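Glutamate--tRNA ligase (Elizabethkingia anophelis, PDB 6B1Z) attaches glutamate to its cognate tRNA in an ATP-dependent reaction, acting as a class I aminoacyl-tRNA synthetase. Local coordinates at residues Y90-R95 with H211-I216; D217-K222 with M246-P251; A387-G392 with M491-K496; F307-A312 with K352-Q357. All blocks are in the same frame, centred on the assembly; numbering follows the deposited sequence. Where two conformers were deposited one is given.

Contact 1: Y90-R95 with H211-I216; sequences YRQSER and HFANII. With FMT (formic acid), chain N.
A buried polar contact joins the loop ahead of helix 96-106 to the middle of helix 210-220, carried by the side-chain amides of Q92 and N214 with A213 beside them. Q92 NE2 donates to N214 OD1 over 3.2 Å, a modest bond with an N-H...O angle of 141°. The donor is tilted out of the plane of the N214 carbonyl, although the two amide planes are not far from parallel. Q92 reaches the helix because its chain runs extended beyond CG (chi2 -170°), which carries NE2 across the gap and sets it 3.5 Å from A213 CB. The small methyl suits this place, since it lets the amide come close to the helix surface. The stronger partner of NE2 is D217 OD2, a turn beyond A213 on the same helix, so the N214 bond is the secondary one. N214 OD1 in turn also accepts from R49 NH2, and two donors thus fix how the asparagine amide is turned.

The helix belongs to the catalytic domain, which in class I synthetases is built on a Rossmann-type fold. As in related synthetases, this helix probably borders the amino-acid pocket. Here N214 ND2 donates to O2 of a bound formic acid molecule at 3.2 Å, probably a crystallisation component; the bond is fairly straight at 165°. An asparagine serves well here, with an acceptor for the arginine and glutamine and a donor for the formic acid oxygen. Helix 96-106 flanks both segments, its Y99 touching Q92 and its Y102 touching I216.

Contact 2: D217-K222 with M246-P251; sequences DDHEMK and MGWDAP. With EDO (1,2-ethanediol), chain B; EDO (1,2-ethanediol), chain V.
One water is gripped from both segments: it donates to the backbone O of D249 at 2.7 Å and lies 2.9 Å from H219 ND1, in the plane of the imidazole at its edge. This bridge helps settle the rotation of a ring already laid flat on the indole. H219 lies over W248 in a face-to-face stack, the imidazole and the five-membered indole ring 3.4 Å apart at their centroids with planes at 3°. H219 CB also sits over the six-membered ring in a CH-pi contact, 4.0 Å from its centroid. With CG anti to the backbone N (chi1 178°), the imidazole extends from the helix to meet it. The other indole face is covered by M246 CB. A broad flat tryptophan suits this place, for both faces are used.

An ethanediol, probably from crystallisation, donates through O2 to D218 OD1 at 2.7 Å; another binds W248 O and D249 OD1. Both segments turn near the stack: Schellman motifs end helix 236-246 at G247, whose positive phi glycine adopts easily, and helix 210-220 at K222, which also takes positive phi. W248 meets Y102 of helix 96-106 edge-to-face. P251 and D218 both pack on Y243 of helix 236-246 and V226 of strand 225-229.

Contact 3: A387-G392 with M491-K496; sequences ALKIIG and MEMIGK
K389 and I390 meet M493 where two helices of the anticodon-binding domain pack together; beyond the catalytic domain this part of the fold is predominantly helical. The axes of 387-392 and 491-496 approach to 10.8 Å and their directions differ by 145°, roughly antiparallel. I390 and M493 are closest in backbone, with CA atoms 7.6 Å apart.

The apolar part centres on M493. Its chain is bent at chi2 (-58°), which turns the thioether toward the other helix. M493 SD rests 3.6 Å from K389 CB and 4.1 Å from I390 CG1, the isoleucine and methionine lying alongside with their ends pointing opposite ways. A flexible methionine suits a junction between a lysine stem and a branched aliphatic chain, and F411, which touches both I390 and M493, adds an aromatic neighbour.

The charged part is looser. K389 NZ and E492 OE2 are 4.8 Å apart, too far for a salt bridge, though their opposite charges may attract weakly, and the glutamate is poorly ordered. E492 OE1 accepts instead from the backbone N of A449, while K389 has a long, weak ion pair with E385. Lysine fits the exposed border because its methylenes pack while its ammonium lies farther out: K389 CD touches M493 CE at 3.5 Å, tighter than usual for two carbons.

Contact 4: F307-A312 with K352-Q357; sequences FINMVA and KWFNQQ
Helices 304-312 and 348-361 bring M310 and F354 together with CA atoms 6.6 Å apart, close enough for the phenylalanine ring to lie directly on the backbone of the first helix. F354 carries the contact. One face of its ring is turned to the peptide between N309 and M310, with M310 N 4.1 Å above the plane and over the ring centre. On the opposite face lies W353 CZ3, 3.7 Å above the plane, so the phenyl ring is sandwiched between a backbone and the tryptophan next to it in sequence. A flat apolar side chain is well matched to such a slot.

Two side chains of 307-312 flank the ring. M310 CB packs on F354 CD2 at 3.6 Å, while the bend at chi2 (-84°) turns the thioether off the ring. N309 meets the ring at the corner across from M310, its ND2 3.4 Å from F354 CE1 and its amide plane at 43° to the ring. No hydrogen bond crosses between the segments.

The packing lies where the catalytic part probably passes into the helical anticodon-binding part, and it joins helix 304-312 to helix 348-361. The N309 amide suits this place because its polar ends are satisfied elsewhere: OD1 accepts from V325 N and is bonded to Y358 OH, while ND2 donates to the carbonyl of E323. These partners hold the amide beside the ring. N355, next after F354, likewise bonds backbone groups, among them L303 N.

In the fold
Contacts 1 and 2 are neighbours, their centres 12 Å apart, and share helix 210-220. D217 couples them: besides holding Q92, it forms a 2.8 Å salt bridge from OD1 to R95 NE, and M221 CE packs on R95 NH1 at 3.6 Å. R49 adds a second link, bonding N214 of contact 1 and D218 of contact 2, beside small bound molecules that may mark a pocket of the catalytic domain. Contact 4 lies about 35 Å from contact 1 between centres, near where the catalytic and anticodon-binding parts meet. The centre of contact 3 is about 29 Å from that of contact 4 and 59 Å from that of contact 1, on the opposite side of the chain's centre from contact 1, well inside the anticodon-binding part.

Contact 1: Y90-R95 with H211-I216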
# COMPACT_ATOMS: atom_id res chain seq x y z
N TYR A 90 -4.44 18.93 -14.50
CA TYR A 90 -3.62 17.97 -13.76
C TYR A 90 -3.73 16.56 -14.32
O TYR A 90 -3.26 15.62 -13.68
CB TYR A 90 -3.97 18.00 -12.26
CG TYR A 90 -3.54 19.31 -11.64
CD1 TYR A 90 -2.23 19.49 -11.21
CD2 TYR A 90 -4.44 20.38 -11.52
CE1 TYR A 90 -1.81 20.70 -10.67
CE2 TYR A 90 -4.03 21.60 -10.98
CZ TYR A 90 -2.72 21.75 -10.55
OH TYR A 90 -2.30 22.94 -10.03
N ARG A 91 -4.32 16.40 -15.51
CA ARG A 91 -4.21 15.16 -16.28
C ARG A 91 -3.36 15.43 -17.51
O ARG A 91 -3.62 16.39 -18.25
CB ARG A 91 -5.57 14.64 -16.73
CG ARG A 91 -6.54 14.36 -15.62
CD ARG A 91 -7.80 13.77 -16.21
NE ARG A 91 -8.79 13.45 -15.18
CZ ARG A 91 -10.03 13.93 -15.17
NH1 ARG A 91 -10.45 14.73 -16.14
NH2 ARG A 91 -10.88 13.58 -14.20
N GLN A 92 -2.35 14.59 -17.73
CA GLN A 92 -1.43 14.84 -18.84
C GLN A 92 -2.11 14.71 -20.20
O GLN A 92 -1.71 15.38 -21.16
CB GLN A 92 -0.23 13.91 -18.71
CG GLN A 92 0.64 14.28 -17.50
CD GLN A 92 1.96 13.54 -17.47
OE1 GLN A 92 2.01 12.33 -17.62
NE2 GLN A 92 3.03 14.28 -17.23
N SER A 93 -3.16 13.87 -20.30
CA SER A 93 -3.89 13.75 -21.57
C SER A 93 -4.52 15.06 -22.01
O SER A 93 -4.88 15.21 -23.18
CB SER A 93 -4.98 12.67 -21.47
OG SER A 93 -5.99 13.02 -20.53
N GLU A 94 -4.64 16.03 -21.10
CA GLU A 94 -5.31 17.29 -21.37
C GLU A 94 -4.34 18.44 -21.59
O GLU A 94 -4.77 19.60 -21.66
CB GLU A 94 -6.27 17.60 -20.21
CG GLU A 94 -7.38 16.56 -20.12
CD GLU A 94 -8.23 16.71 -18.88
OE1 GLU A 94 -7.97 17.65 -18.11
OE2 GLU A 94 -9.14 15.87 -18.67
N ARG A 95 -3.05 18.14 -21.77
CA ARG A 95 -2.01 19.16 -21.83
C ARG A 95 -1.29 19.20 -23.18
O ARG A 95 -0.14 19.65 -23.26
CB ARG A 95 -1.00 18.95 -20.70
CG ARG A 95 -1.65 19.07 -19.29
CD ARG A 95 -0.68 18.73 -18.17
NE ARG A 95 0.43 19.67 -18.03
CZ ARG A 95 0.38 20.81 -17.36
NH1 ARG A 95 -0.76 21.24 -16.80
NH2 ARG A 95 1.48 21.56 -17.29
N HIS A 211 8.84 10.31 -20.05
CA HIS A 211 10.10 10.99 -19.78
C HIS A 211 9.99 12.48 -20.08
O HIS A 211 10.38 13.32 -19.26
CB HIS A 211 11.21 10.38 -20.62
CG HIS A 211 11.53 8.96 -20.27
ND1 HIS A 211 12.06 8.59 -19.05
CD2 HIS A 211 11.41 7.82 -20.99
CE1 HIS A 211 12.24 7.28 -19.04
NE2 HIS A 211 11.86 6.79 -20.21
N PHE A 212 9.48 12.82 -21.26
CA PHE A 212 9.40 14.22 -21.69
C PHE A 212 8.23 14.94 -21.02
O PHE A 212 8.39 16.07 -20.57
CB PHE A 212 9.27 14.24 -23.22
CG PHE A 212 9.55 15.59 -23.87
CD1 PHE A 212 10.48 16.48 -23.35
CD2 PHE A 212 8.88 15.93 -25.04
CE1 PHE A 212 10.73 17.71 -24.00
CE2 PHE A 212 9.12 17.15 -25.69
CZ PHE A 212 10.05 18.03 -25.17
N ALA A 213 7.07 14.28 -20.95
CA ALA A 213 5.91 14.88 -20.28
C ALA A 213 6.24 15.24 -18.83
O ALA A 213 5.84 16.31 -18.35
CB ALA A 213 4.71 13.93 -20.32
N ASN A 214 6.98 14.38 -18.13
CA ASN A 214 7.22 14.65 -16.72
C ASN A 214 8.20 15.80 -16.52
O ASN A 214 8.02 16.59 -15.59
CB ASN A 214 7.68 13.39 -15.99
CG ASN A 214 6.54 12.47 -15.66
OD1 ASN A 214 5.38 12.90 -15.61
ND2 ASN A 214 6.83 11.20 -15.45
N ILE A 215 9.24 15.93 -17.36
CA ILE A 215 10.13 17.06 -17.14
C ILE A 215 9.43 18.37 -17.53
O ILE A 215 9.61 19.40 -16.86
CB ILE A 215 11.51 16.89 -17.83
CG1 ILE A 215 11.43 16.96 -19.35
CG2 ILE A 215 12.21 15.61 -17.33
CD1 ILE A 215 11.86 18.32 -19.90
N ILE A 216 8.61 18.35 -18.59
CA ILE A 216 7.83 19.54 -18.95
C ILE A 216 6.91 19.93 -17.81
O ILE A 216 6.85 21.10 -17.40
CB ILE A 216 7.02 19.28 -20.24
CG1 ILE A 216 7.95 19.23 -21.47
CG2 ILE A 216 5.89 20.35 -20.40
CD1 ILE A 216 7.29 18.63 -22.69
C FMT N . 4.69 7.49 -14.79
O1 FMT N . 3.74 6.98 -15.38
O2 FMT N . 4.91 8.70 -14.74

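Contact 2: D217-K222 with M246-P251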
# COMPACT_ATOMS: atom_id res chain seq x y z
N ASP A 217 6.19 18.96 -17.26
CA ASP A 217 5.20 19.31 -16.25
C ASP A 217 5.82 19.60 -14.89
O ASP A 217 5.27 20.40 -14.13
CB ASP A 217 4.15 18.20 -16.13
CG ASP A 217 3.23 18.14 -17.34
OD1 ASP A 217 3.16 19.13 -18.12
OD2 ASP A 217 2.56 17.10 -17.51
N ASP A 218 6.94 18.96 -14.54
CA ASP A 218 7.63 19.34 -13.31
C ASP A 218 8.13 20.78 -13.40
O ASP A 218 8.06 21.53 -12.43
CB ASP A 218 8.75 18.35 -13.01
CG ASP A 218 8.22 17.01 -12.58
OD1 ASP A 218 9.00 16.03 -12.59
OD2 ASP A 218 7.00 16.94 -12.25
N HIS A 219 8.60 21.18 -14.58
CA HIS A 219 8.99 22.57 -14.78
C HIS A 219 7.78 23.50 -14.69
O HIS A 219 7.79 24.48 -13.92
CB HIS A 219 9.68 22.71 -16.14
CG HIS A 219 10.08 24.12 -16.47
ND1 HIS A 219 11.15 24.74 -15.87
CD2 HIS A 219 9.56 25.01 -17.33
CE1 HIS A 219 11.27 25.97 -16.35
NE2 HIS A 219 10.32 26.16 -17.24
N GLU A 220 6.72 23.22 -15.46
CA GLU A 220 5.56 24.10 -15.50
C GLU A 220 4.87 24.21 -14.15
O GLU A 220 4.37 25.28 -13.78
CB GLU A 220 4.56 23.62 -16.56
CG GLU A 220 5.05 23.75 -17.99
CD GLU A 220 5.39 25.18 -18.38
OE1 GLU A 220 4.46 25.94 -18.71
OE2 GLU A 220 6.58 25.54 -18.35
N MET A 221 4.82 23.11 -13.39
CA MET A 221 4.14 23.10 -12.10
C MET A 221 5.06 23.50 -10.96
O MET A 221 4.66 23.42 -9.79
CB MET A 221 3.53 21.72 -11.83
CG MET A 221 2.50 21.31 -12.86
SD MET A 221 1.71 19.74 -12.48
CE MET A 221 0.44 19.72 -13.75
N LYS A 222 6.28 23.95 -11.28
CA LYS A 222 7.22 24.50 -10.31
C LYS A 222 7.52 23.50 -9.20
O LYS A 222 7.63 23.85 -8.02
CB LYS A 222 6.72 25.84 -9.74
CG LYS A 222 6.49 26.89 -10.86
CD LYS A 222 6.46 28.31 -10.33
CE LYS A 222 6.06 29.29 -11.43
NZ LYS A 222 6.99 29.25 -12.60
N MET A 246 16.46 22.06 -22.45
CA MET A 246 15.40 23.05 -22.45
C MET A 246 15.85 24.39 -21.86
O MET A 246 15.06 25.34 -21.88
CB MET A 246 14.19 22.53 -21.68
CG MET A 246 13.61 21.21 -22.24
SD MET A 246 13.08 21.31 -23.96
CE MET A 246 11.57 22.27 -23.79
N GLY A 247 17.08 24.46 -21.37
CA GLY A 247 17.58 25.65 -20.70
C GLY A 247 17.00 25.87 -19.32
O GLY A 247 16.90 27.02 -18.88
N TRP A 248 16.63 24.79 -18.63
CA TRP A 248 15.93 24.84 -17.36
C TRP A 248 16.77 24.26 -16.23
O TRP A 248 17.70 23.47 -16.45
CB TRP A 248 14.60 24.06 -17.42
CG TRP A 248 13.60 24.56 -18.40
CD1 TRP A 248 13.52 25.81 -18.96
CD2 TRP A 248 12.51 23.81 -18.95
NE1 TRP A 248 12.45 25.87 -19.83
CE2 TRP A 248 11.82 24.65 -19.84
CE3 TRP A 248 12.06 22.49 -18.77
CZ2 TRP A 248 10.68 24.23 -20.54
CZ3 TRP A 248 10.93 22.07 -19.47
CH2 TRP A 248 10.26 22.95 -20.34
N ASP A 249 16.42 24.66 -15.00
CA ASP A 249 17.02 24.10 -13.79
C ASP A 249 16.24 22.87 -13.34
O ASP A 249 15.02 22.92 -13.21
CB ASP A 249 17.01 25.14 -12.67
CG ASP A 249 17.91 26.33 -12.97
OD1 ASP A 249 18.93 26.13 -13.65
OD2 ASP A 249 17.57 27.44 -12.53
N ALA A 250 16.95 21.79 -13.08
CA ALA A 250 16.28 20.59 -12.64
C ALA A 250 15.86 20.69 -11.18
O ALA A 250 16.52 21.37 -10.38
CB ALA A 250 17.18 19.37 -12.83
N PRO A 251 14.77 20.03 -10.80
CA PRO A 251 14.45 19.89 -9.37
C PRO A 251 15.45 18.96 -8.71
O PRO A 251 16.30 18.34 -9.36
CB PRO A 251 13.06 19.26 -9.38
CG PRO A 251 13.05 18.44 -10.64
CD PRO A 251 13.83 19.28 -11.65
C1 EDO B . 19.45 27.28 -17.01
O1 EDO B . 19.95 27.18 -15.68
C2 EDO B . 20.32 26.45 -17.95
O2 EDO B . 20.22 25.06 -17.62
C1 EDO V . 10.77 13.67 -14.30
O1 EDO V . 11.18 12.78 -15.34
C2 EDO V . 11.98 14.43 -13.78
O2 EDO V . 11.57 15.72 -13.31
O HOH W 1 12.40 23.16 -13.81

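Contact 3: A387-G392 with M491-K496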
# COMPACT_ATOMS: atom_id res chain seq x y z
N ALA A 387 -22.72 -6.41 23.37
CA ALA A 387 -21.65 -6.30 22.37
C ALA A 387 -20.48 -5.48 22.90
O ALA A 387 -19.32 -5.85 22.70
CB ALA A 387 -22.21 -5.68 21.10
N LEU A 388 -20.76 -4.35 23.56
CA LEU A 388 -19.67 -3.53 24.10
C LEU A 388 -18.89 -4.28 25.16
O LEU A 388 -17.66 -4.17 25.23
CB LEU A 388 -20.22 -2.22 24.67
CG LEU A 388 -20.74 -1.20 23.66
CD1 LEU A 388 -21.34 -0.03 24.41
CD2 LEU A 388 -19.65 -0.69 22.75
N LYS A 389 -19.58 -5.05 26.01
CA LYS A 389 -18.89 -5.82 27.03
C LYS A 389 -18.03 -6.91 26.40
O LYS A 389 -16.90 -7.16 26.86
CB LYS A 389 -19.90 -6.41 28.02
CG LYS A 389 -20.52 -5.36 28.93
CD LYS A 389 -21.22 -5.99 30.12
CE LYS A 389 -21.80 -4.95 31.05
NZ LYS A 389 -23.12 -4.46 30.58
N ILE A 390 -18.53 -7.57 25.35
CA ILE A 390 -17.74 -8.59 24.66
C ILE A 390 -16.49 -7.95 24.03
O ILE A 390 -15.38 -8.48 24.15
CB ILE A 390 -18.60 -9.32 23.62
CG1 ILE A 390 -19.63 -10.22 24.34
CG2 ILE A 390 -17.72 -10.13 22.63
CD1 ILE A 390 -20.72 -10.78 23.44
N ILE A 391 -16.66 -6.79 23.39
CA ILE A 391 -15.52 -6.09 22.81
C ILE A 391 -14.48 -5.79 23.89
O ILE A 391 -13.28 -6.02 23.70
CB ILE A 391 -15.98 -4.80 22.10
CG1 ILE A 391 -16.77 -5.13 20.82
CG2 ILE A 391 -14.79 -3.88 21.77
CD1 ILE A 391 -17.55 -3.93 20.29
N GLY A 392 -14.94 -5.30 25.05
CA GLY A 392 -14.00 -5.00 26.13
C GLY A 392 -13.24 -6.22 26.62
O GLY A 392 -12.06 -6.13 26.96
N MET A 491 -19.89 -16.31 31.94
CA MET A 491 -21.20 -16.65 32.48
C MET A 491 -22.12 -15.44 32.47
O MET A 491 -23.29 -15.55 32.09
CB MET A 491 -21.07 -17.22 33.89
CG MET A 491 -20.38 -18.57 33.92
SD MET A 491 -19.68 -18.99 35.53
CE MET A 491 -21.17 -19.45 36.42
N GLU A 492 -21.61 -14.27 32.87
CA GLU A 492 -22.42 -13.06 32.84
C GLU A 492 -22.90 -12.74 31.43
O GLU A 492 -24.04 -12.29 31.24
CB GLU A 492 -21.63 -11.88 33.41
CG GLU A 492 -22.40 -10.56 33.38
CD GLU A 492 -21.54 -9.36 33.73
OE1 GLU A 492 -20.63 -9.50 34.58
OE2 GLU A 492 -21.76 -8.27 33.15
N MET A 493 -22.05 -12.97 30.42
CA MET A 493 -22.40 -12.61 29.05
C MET A 493 -23.51 -13.50 28.51
O MET A 493 -24.46 -13.01 27.89
CB MET A 493 -21.16 -12.67 28.16
CG MET A 493 -20.11 -11.58 28.40
SD MET A 493 -20.75 -9.89 28.22
CE MET A 493 -21.08 -9.48 29.93
N ILE A 494 -23.40 -14.81 28.72
CA ILE A 494 -24.41 -15.71 28.16
C ILE A 494 -25.64 -15.83 29.06
O ILE A 494 -26.69 -16.30 28.60
CB ILE A 494 -23.84 -17.11 27.89
CG1 ILE A 494 -23.43 -17.80 29.19
CG2 ILE A 494 -22.67 -17.02 26.92
CD1 ILE A 494 -22.93 -19.22 29.00
N GLY A 495 -25.55 -15.41 30.33
CA GLY A 495 -26.69 -15.37 31.21
C GLY A 495 -26.91 -16.65 32.00
O GLY A 495 -26.35 -17.71 31.70
N LYS A 496 -27.76 -16.54 33.02
CA LYS A 496 -27.98 -17.64 33.95
C LYS A 496 -28.57 -18.86 33.24
O LYS A 496 -28.08 -19.98 33.40
CB LYS A 496 -28.90 -17.20 35.09

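Contact 4: F307-A312 with K352-Q357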
# COMPACT_ATOMS: atom_id res chain seq x y z
N PHE A 307 -2.17 1.00 9.14
CA PHE A 307 -1.62 0.75 7.81
C PHE A 307 -0.56 1.78 7.43
O PHE A 307 0.54 1.42 7.01
CB PHE A 307 -2.76 0.74 6.80
CG PHE A 307 -2.30 0.60 5.37
CD1 PHE A 307 -1.70 -0.57 4.93
CD2 PHE A 307 -2.48 1.65 4.47
CE1 PHE A 307 -1.28 -0.70 3.61
CE2 PHE A 307 -2.07 1.54 3.14
CZ PHE A 307 -1.48 0.36 2.71
N ILE A 308 -0.88 3.07 7.57
CA ILE A 308 0.06 4.08 7.09
C ILE A 308 1.26 4.21 8.04
O ILE A 308 2.37 4.51 7.59
CB ILE A 308 -0.67 5.41 6.83
CG1 ILE A 308 0.15 6.26 5.85
CG2 ILE A 308 -1.01 6.14 8.14
CD1 ILE A 308 0.33 5.59 4.48
N ASN A 309 1.08 3.92 9.34
CA ASN A 309 2.21 3.84 10.25
C ASN A 309 3.18 2.74 9.80
O ASN A 309 4.41 2.93 9.79
CB ASN A 309 1.68 3.60 11.68
CG ASN A 309 2.68 3.93 12.80
OD1 ASN A 309 2.28 4.07 13.96
ND2 ASN A 309 3.98 3.98 12.49
N MET A 310 2.63 1.58 9.42
CA MET A 310 3.46 0.48 8.95
C MET A 310 4.22 0.86 7.67
O MET A 310 5.43 0.63 7.55
CB MET A 310 2.58 -0.75 8.72
CG MET A 310 3.31 -1.98 8.16
SD MET A 310 3.49 -1.96 6.35
CE MET A 310 1.81 -2.20 5.83
N VAL A 311 3.51 1.48 6.72
CA VAL A 311 4.14 1.82 5.45
C VAL A 311 5.26 2.83 5.65
O VAL A 311 6.33 2.72 5.04
CB VAL A 311 3.07 2.34 4.46
CG1 VAL A 311 3.75 2.88 3.18
CG2 VAL A 311 2.11 1.20 4.07
N ALA A 312 5.04 3.81 6.53
CA ALA A 312 6.05 4.84 6.79
C ALA A 312 7.37 4.23 7.25
O ALA A 312 8.44 4.73 6.90
CB ALA A 312 5.55 5.82 7.85
N LYS A 352 0.55 -6.77 11.06
CA LYS A 352 -0.46 -7.25 11.99
C LYS A 352 -0.22 -6.69 13.39
O LYS A 352 -1.18 -6.35 14.10
CB LYS A 352 -0.48 -8.77 11.98
CG LYS A 352 -1.03 -9.30 10.66
CD LYS A 352 -0.91 -10.79 10.51
CE LYS A 352 -1.65 -11.25 9.27
NZ LYS A 352 -1.44 -12.72 9.05
N TRP A 353 1.04 -6.58 13.79
CA TRP A 353 1.36 -6.01 15.10
C TRP A 353 0.88 -4.57 15.19
O TRP A 353 0.26 -4.18 16.18
CB TRP A 353 2.86 -6.09 15.38
CG TRP A 353 3.31 -5.41 16.66
CD1 TRP A 353 3.36 -5.97 17.91
CD2 TRP A 353 3.81 -4.07 16.80
NE1 TRP A 353 3.87 -5.06 18.82
CE2 TRP A 353 4.15 -3.89 18.16
CE3 TRP A 353 4.01 -3.01 15.91
CZ2 TRP A 353 4.67 -2.69 18.65
CZ3 TRP A 353 4.53 -1.81 16.40
CH2 TRP A 353 4.85 -1.66 17.76
N PHE A 354 1.15 -3.77 14.15
CA PHE A 354 0.64 -2.40 14.12
C PHE A 354 -0.88 -2.38 14.26
O PHE A 354 -1.43 -1.55 15.00
CB PHE A 354 1.06 -1.68 12.84
CG PHE A 354 2.39 -0.97 12.93
CD1 PHE A 354 2.55 0.16 13.73
CD2 PHE A 354 3.47 -1.42 12.19
CE1 PHE A 354 3.78 0.82 13.80
CE2 PHE A 354 4.69 -0.76 12.24
CZ PHE A 354 4.85 0.36 13.04
N ASN A 355 -1.58 -3.26 13.53
CA ASN A 355 -3.04 -3.27 13.62
C ASN A 355 -3.49 -3.57 15.04
O ASN A 355 -4.39 -2.90 15.58
CB ASN A 355 -3.67 -4.28 12.65
CG ASN A 355 -4.98 -3.74 12.05
OD1 ASN A 355 -4.99 -2.64 11.48
ND2 ASN A 355 -6.09 -4.46 12.24
N GLN A 356 -2.86 -4.56 15.67
CA GLN A 356 -3.20 -4.91 17.05
C GLN A 356 -2.97 -3.73 17.98
O GLN A 356 -3.80 -3.45 18.86
CB GLN A 356 -2.37 -6.11 17.49
CG GLN A 356 -2.80 -6.63 18.84
CD GLN A 356 -2.11 -7.92 19.16
OE1 GLN A 356 -2.70 -9.00 19.04
NE2 GLN A 356 -0.86 -7.82 19.53
N GLN A 357 -1.84 -3.04 17.83
CA GLN A 357 -1.53 -1.91 18.70
C GLN A 357 -2.61 -0.84 18.60
O GLN A 357 -3.05 -0.29 19.62
CB GLN A 357 -0.17 -1.29 18.35
CG GLN A 357 1.04 -2.21 18.50
CD GLN A 357 1.05 -3.00 19.78
OE1 GLN A 357 1.37 -2.48 20.84
NE2 GLN A 357 0.70 -4.28 19.69